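PDB 6N1F: oxidoreductase, 2OG-Fe(II) oxygenase family, which binds an iron ion and is probably an iron-dependent oxidoreductase of the 2-oxoglutarate oxygenase family. Local coordinates for residues A37-Q42 / G127-T132; A59-R64 / A120-F125. All coordinates share one frame; numbering follows the deposited sequence.

Contact 1: residues A37-Q42 / G127-T132; sequences ADYAAQ and GDMFGT
Y39 and M129 carry the apolar half of this contact, between helix 36-45 and the C-terminal part of helix 120-130. M129 is a selenomethionine, with SE in place of sulfur. SE lies 3.9 Å from Y39 CB. The end methyl CE is just as near to that carbon and also reaches the ring, with CE 4.1 Å from Y39 CD2. The two side chains run obliquely to each other. M129 leaves its helix with CG anti to the backbone N (chi1 164°). The chain then bends at chi2 and chi3, and this brings the SE-CE end up to Y39. On Y39, CB and the ring carbon CD2 do the touching, while the hydroxyl end lies farther from 127-132. Both side chains also touch L51 of strand 48-51, an outermost strand of the seven-stranded antiparallel sheet. F130 stacks on F166 and meets Y226 edge-to-face, both of that sheet, so helix 120-130 packs against it.

A40 makes the closest approach, and it is methyl against backbone. A40 CB sits 3.5 Å from M129 O and 4.1 Å from D128 O. The small side chain lets the helices come near, with A40 CA 4.8 Å from M129 CA.

The polar link is a single water. It donates to M129 O at 3.0 Å and, weakly, to A40 O at 3.5 Å. G131 is the first residue to leave helical phi/psi, with positive phi.

The direct contact is therefore van der Waals in nature. Its fit rests on a small methyl and a bent, polarisable side chain, while the water gives the M129 carbonyl a polar partner. The result fastens this part of helix 120-130 to helix 36-45 beside strand 48-51.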
loop_
_atom_site.group_PDB
_atom_site.type_symbol
_atom_site.label_atom_id
_atom_site.label_comp_id
_atom_site.label_asym_id
_atom_site.label_seq_id
_atom_site.Cartn_x
_atom_site.Cartn_y
_atom_site.Cartn_z
ATOM N N ALA A 37 -9.734 1.226 -17.460
ATOM C CA ALA A 37 -10.988 0.478 -17.411
ATOM C C ALA A 37 -10.777 -0.917 -16.834
ATOM O O ALA A 37 -11.613 -1.414 -16.069
ATOM C CB ALA A 37 -11.603 0.383 -18.802
ATOM N N ASP A 38 -9.655 -1.556 -17.184
ATOM C CA ASP A 38 -9.340 -2.883 -16.656
ATOM C C ASP A 38 -8.909 -2.814 -15.197
ATOM O O ASP A 38 -9.335 -3.642 -14.382
ATOM C CB ASP A 38 -8.245 -3.543 -17.505
ATOM C CG ASP A 38 -8.567 -3.514 -18.991
ATOM O OD1 ASP A 38 -9.603 -4.098 -19.392
ATOM O OD2 ASP A 38 -7.795 -2.887 -19.752
ATOM N N TYR A 39 -8.042 -1.854 -14.848
ATOM C CA TYR A 39 -7.612 -1.726 -13.457
ATOM C C TYR A 39 -8.805 -1.560 -12.516
ATOM O O TYR A 39 -8.915 -2.265 -11.504
ATOM C CB TYR A 39 -6.662 -0.547 -13.283
ATOM C CG TYR A 39 -5.449 -0.530 -14.173
ATOM C CD1 TYR A 39 -4.945 -1.695 -14.725
ATOM C CD2 TYR A 39 -4.810 0.669 -14.460
ATOM C CE1 TYR A 39 -3.838 -1.671 -15.521
ATOM C CE2 TYR A 39 -3.708 0.711 -15.264
ATOM C CZ TYR A 39 -3.220 -0.457 -15.788
ATOM O OH TYR A 39 -2.116 -0.416 -16.581
ATOM N N ALA A 40 -9.702 -0.615 -12.822
ATOM C CA ALA A 40 -10.826 -0.347 -11.925
ATOM C C ALA A 40 -11.793 -1.525 -11.872
ATOM O O ALA A 40 -12.380 -1.806 -10.822
ATOM C CB ALA A 40 -11.556 0.922 -12.360
ATOM N N ALA A 41 -11.985 -2.219 -12.999
ATOM C CA ALA A 41 -12.892 -3.362 -13.015
ATOM C C ALA A 41 -12.360 -4.515 -12.165
ATOM O O ALA A 41 -13.133 -5.191 -11.478
ATOM C CB ALA A 41 -13.134 -3.815 -14.452
ATOM N N GLN A 42 -11.045 -4.761 -12.191
ATOM C CA GLN A 42 -10.496 -5.829 -11.353
ATOM C C GLN A 42 -10.590 -5.467 -9.882
ATOM O O GLN A 42 -10.895 -6.325 -9.044
ATOM C CB GLN A 42 -9.040 -6.133 -11.713
ATOM C CG GLN A 42 -8.586 -7.478 -11.139
ATOM C CD GLN A 42 -7.124 -7.775 -11.363
ATOM O OE1 GLN A 42 -6.539 -7.381 -12.362
ATOM N NE2 GLN A 42 -6.518 -8.481 -10.416
ATOM N N GLY A 127 -8.390 8.661 -8.594
ATOM C CA GLY A 127 -9.791 9.039 -8.709
ATOM C C GLY A 127 -10.536 8.198 -9.729
ATOM O O GLY A 127 -11.645 7.727 -9.475
ATOM N N ASP A 128 -9.939 8.008 -10.907
ATOM C CA ASP A 128 -10.534 7.103 -11.882
ATOM C C ASP A 128 -10.536 5.667 -11.369
ATOM O O ASP A 128 -11.493 4.916 -11.595
ATOM C CB ASP A 128 -9.773 7.189 -13.199
ATOM C CG ASP A 128 -9.907 8.551 -13.852
ATOM O OD1 ASP A 128 -10.572 9.425 -13.255
ATOM O OD2 ASP A 128 -9.354 8.740 -14.953
HETATM N N MSE A 129 -9.476 5.279 -10.675
HETATM C CA MSE A 129 -9.265 3.909 -10.227
HETATM C C MSE A 129 -10.364 3.533 -9.254
HETATM O O MSE A 129 -10.913 2.439 -9.314
HETATM C CB MSE A 129 -7.874 3.772 -9.590
HETATM C CG MSE A 129 -7.648 2.542 -8.747
HETATM SE SE MSE A 129 -6.903 1.077 -9.780
HETATM C CE MSE A 129 -5.330 1.930 -10.556
ATOM N N PHE A 130 -10.695 4.474 -8.370
ATOM C CA PHE A 130 -11.739 4.247 -7.388
ATOM C C PHE A 130 -13.127 4.443 -7.975
ATOM O O PHE A 130 -14.107 3.978 -7.384
ATOM C CB PHE A 130 -11.533 5.164 -6.172
ATOM C CG PHE A 130 -10.198 4.981 -5.477
ATOM C CD1 PHE A 130 -9.443 3.832 -5.664
ATOM C CD2 PHE A 130 -9.700 5.967 -4.639
ATOM C CE1 PHE A 130 -8.210 3.670 -5.037
ATOM C CE2 PHE A 130 -8.467 5.818 -4.004
ATOM C CZ PHE A 130 -7.722 4.664 -4.210
ATOM N N GLY A 131 -13.235 5.113 -9.116
ATOM C CA GLY A 131 -14.527 5.295 -9.750
ATOM C C GLY A 131 -15.481 6.219 -9.022
ATOM O O GLY A 131 -16.687 5.941 -8.981
ATOM N N THR A 132 -14.978 7.315 -8.450
ATOM C CA THR A 132 -15.840 8.298 -7.808
ATOM C C THR A 132 -15.276 9.692 -8.036
ATOM O O THR A 132 -14.082 9.874 -8.291
ATOM C CB THR A 132 -16.000 8.041 -6.297
ATOM O OG1 THR A 132 -17.089 8.812 -5.778
ATOM C CG2 THR A 132 -14.758 8.450 -5.575
HETATM O O HOH W 1 -13.415 0.849 -8.858
#

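Contact 2: residues A59-R64 / A120-F125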
loop_
_atom_site.group_PDB
_atom_site.type_symbol
_atom_site.label_atom_id
_atom_site.label_comp_id
_atom_site.label_asym_id
_atom_site.label_seq_id
_atom_site.Cartn_x
_atom_site.Cartn_y
_atom_site.Cartn_z
ATOM N N ALA A 59 9.850 5.273 -13.291
ATOM C CA ALA A 59 11.007 4.676 -12.632
ATOM C C ALA A 59 11.863 5.745 -11.959
ATOM O O ALA A 59 12.328 5.560 -10.828
ATOM C CB ALA A 59 11.838 3.866 -13.627
ATOM N N HIS A 60 12.077 6.882 -12.631
ATOM C CA HIS A 60 12.895 7.907 -11.995
ATOM C C HIS A 60 12.211 8.472 -10.755
ATOM O O HIS A 60 12.896 8.914 -9.835
ATOM C CB HIS A 60 13.256 9.015 -12.992
ATOM C CG HIS A 60 12.112 9.902 -13.355
ATOM N ND1 HIS A 60 11.283 9.643 -14.425
ATOM C CD2 HIS A 60 11.667 11.055 -12.798
ATOM C CE1 HIS A 60 10.370 10.597 -14.511
ATOM N NE2 HIS A 60 10.583 11.467 -13.540
ATOM N N GLU A 61 10.877 8.435 -10.702
ATOM C CA GLU A 61 10.156 8.883 -9.515
ATOM C C GLU A 61 10.324 7.900 -8.365
ATOM O O GLU A 61 10.482 8.305 -7.206
ATOM C CB GLU A 61 8.673 9.057 -9.838
ATOM C CG GLU A 61 8.386 10.097 -10.931
ATOM C CD GLU A 61 6.904 10.212 -11.249
ATOM O OE1 GLU A 61 6.264 9.166 -11.486
ATOM O OE2 GLU A 61 6.366 11.341 -11.236
ATOM N N LEU A 62 10.269 6.602 -8.660
ATOM C CA LEU A 62 10.526 5.617 -7.615
ATOM C C LEU A 62 11.958 5.719 -7.127
ATOM O O LEU A 62 12.215 5.584 -5.929
ATOM C CB LEU A 62 10.226 4.205 -8.114
ATOM C CG LEU A 62 8.724 3.976 -8.290
ATOM C CD1 LEU A 62 8.417 2.512 -8.510
ATOM C CD2 LEU A 62 7.937 4.525 -7.099
ATOM N N ALA A 63 12.901 5.947 -8.042
ATOM C CA ALA A 63 14.281 6.205 -7.641
ATOM C C ALA A 63 14.367 7.369 -6.654
ATOM O O ALA A 63 15.070 7.279 -5.643
ATOM C CB ALA A 63 15.139 6.479 -8.876
ATOM N N ARG A 64 13.643 8.454 -6.915
ATOM C CA ARG A 64 13.655 9.580 -5.990
ATOM C C ARG A 64 13.081 9.179 -4.635
ATOM O O ARG A 64 13.688 9.433 -3.586
ATOM C CB ARG A 64 12.878 10.754 -6.578
ATOM C CG ARG A 64 13.040 12.047 -5.794
ATOM C CD ARG A 64 12.190 13.164 -6.394
ATOM N NE ARG A 64 12.389 14.444 -5.713
ATOM C CZ ARG A 64 11.497 15.433 -5.711
ATOM N NH1 ARG A 64 10.341 15.285 -6.348
ATOM N NH2 ARG A 64 11.751 16.565 -5.063
ATOM N N ALA A 120 -1.252 16.042 -8.861
ATOM C CA ALA A 120 -2.426 16.018 -9.730
ATOM C C ALA A 120 -2.486 14.738 -10.553
ATOM O O ALA A 120 -3.560 14.147 -10.723
ATOM C CB ALA A 120 -2.423 17.245 -10.648
ATOM N N ARG A 121 -1.345 14.301 -11.082
ATOM C CA ARG A 121 -1.319 13.061 -11.850
ATOM C C ARG A 121 -1.826 11.884 -11.019
ATOM O O ARG A 121 -2.668 11.109 -11.482
ATOM C CB ARG A 121 0.096 12.795 -12.361
ATOM C CG ARG A 121 0.285 11.435 -12.993
ATOM C CD ARG A 121 1.719 11.275 -13.482
ATOM N NE ARG A 121 1.957 9.922 -13.967
ATOM C CZ ARG A 121 3.124 9.464 -14.409
ATOM N NH1 ARG A 121 4.196 10.250 -14.446
ATOM N NH2 ARG A 121 3.211 8.206 -14.815
ATOM N N ARG A 122 -1.355 11.752 -9.778
ATOM C CA ARG A 122 -1.792 10.617 -8.969
ATOM C C ARG A 122 -3.229 10.779 -8.496
ATOM O O ARG A 122 -3.966 9.792 -8.417
ATOM C CB ARG A 122 -0.863 10.424 -7.776
ATOM C CG ARG A 122 0.062 9.214 -7.911
ATOM C CD ARG A 122 0.917 9.275 -9.158
ATOM N NE ARG A 122 1.860 10.374 -9.080
ATOM C CZ ARG A 122 2.962 10.467 -9.808
ATOM N NH1 ARG A 122 3.275 9.514 -10.678
ATOM N NH2 ARG A 122 3.757 11.515 -9.663
ATOM N N THR A 123 -3.650 12.012 -8.202
ATOM C CA THR A 123 -5.020 12.246 -7.758
ATOM C C THR A 123 -6.025 11.880 -8.845
ATOM O O THR A 123 -7.060 11.263 -8.569
ATOM C CB THR A 123 -5.188 13.707 -7.345
ATOM O OG1 THR A 123 -4.201 14.033 -6.362
ATOM C CG2 THR A 123 -6.586 13.950 -6.774
ATOM N N ARG A 124 -5.754 12.282 -10.088
ATOM C CA ARG A 124 -6.617 11.862 -11.186
ATOM C C ARG A 124 -6.566 10.351 -11.372
ATOM O O ARG A 124 -7.601 9.715 -11.598
ATOM C CB ARG A 124 -6.208 12.554 -12.478
ATOM C CG ARG A 124 -6.516 14.033 -12.543
ATOM C CD ARG A 124 -8.011 14.279 -12.524
ATOM N NE ARG A 124 -8.333 15.599 -13.054
ATOM C CZ ARG A 124 -9.556 16.118 -13.084
ATOM N NH1 ARG A 124 -10.585 15.428 -12.604
ATOM N NH2 ARG A 124 -9.745 17.332 -13.587
ATOM N N PHE A 125 -5.363 9.771 -11.292
ATOM C CA PHE A 125 -5.171 8.346 -11.559
ATOM C C PHE A 125 -5.947 7.490 -10.568
ATOM O O PHE A 125 -6.639 6.549 -10.958
ATOM C CB PHE A 125 -3.676 8.020 -11.512
ATOM C CG PHE A 125 -3.335 6.572 -11.786
ATOM C CD1 PHE A 125 -3.105 6.132 -13.079
ATOM C CD2 PHE A 125 -3.191 5.667 -10.742
ATOM C CE1 PHE A 125 -2.778 4.814 -13.337
ATOM C CE2 PHE A 125 -2.847 4.339 -10.989
ATOM C CZ PHE A 125 -2.644 3.911 -12.292
HETATM O O HOH W 2 4.781 12.757 -13.080
#
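E61 of helix 59-70 reaches R122 of helix 120-130 in a two-bond salt bridge. R122 grips the carboxylate end-on: NH1 bonds E61 OE1 at 3.1 Å, and NH2 bonds E61 OE2 at 3.1 Å. The NH2 bond is the straighter, at 168° against 149°. Its acceptor lies in the guanidinium plane, but NH2 meets OE2 from above the carboxylate plane. NH1 comes to the syn side of OE1, but the bond is tilted out of both planes. The planes of the two groups are turned 51° apart. The R122 chain bends at chi2 and chi3 to bring its end there.

R121 adds a second positive charge. Its NH1 is 3.8 Å from E61 OE1, a long salt bridge of charges alone, with no N-H aimed at the oxygen. A water makes the closer link. It donates to E61 OE2 at 2.8 Å and accepts from R121 NH1 at 2.9 Å.

Each group has further partners. E61 OE1 also accepts from D58 N. R121 NH1 pairs with D58, while R122 NH2 pairs with D119 and R122 NH1 bonds A56 O.

E61, R121 and R122 thus form a salt-bridge network joining two helices. The two arginines would favour an ionised E61, and D58 and D119 share their positive charge. With E61 CA 12.1 Å from R122 CA, long charged side chains and one water span the gap.

Both contacts draw on helix 120-130. Contact 2 uses its first turns and contact 1 its last, and their centres are about 17 Å apart. The segments 120-125 and 127-132 adjoin in sequence, and the groups do not otherwise touch. The partner helices differ: 59-70 at the start, 36-45 at the end. The chemistry differs too, charged and bidentate in contact 2, apolar and water-linked in contact 1. Along the chain, the two segments of contact 2 fall between those of contact 1. Neither contact is at the iron site of H155, D157 and H209. Together they tie both ends of one helix to N-terminal helices.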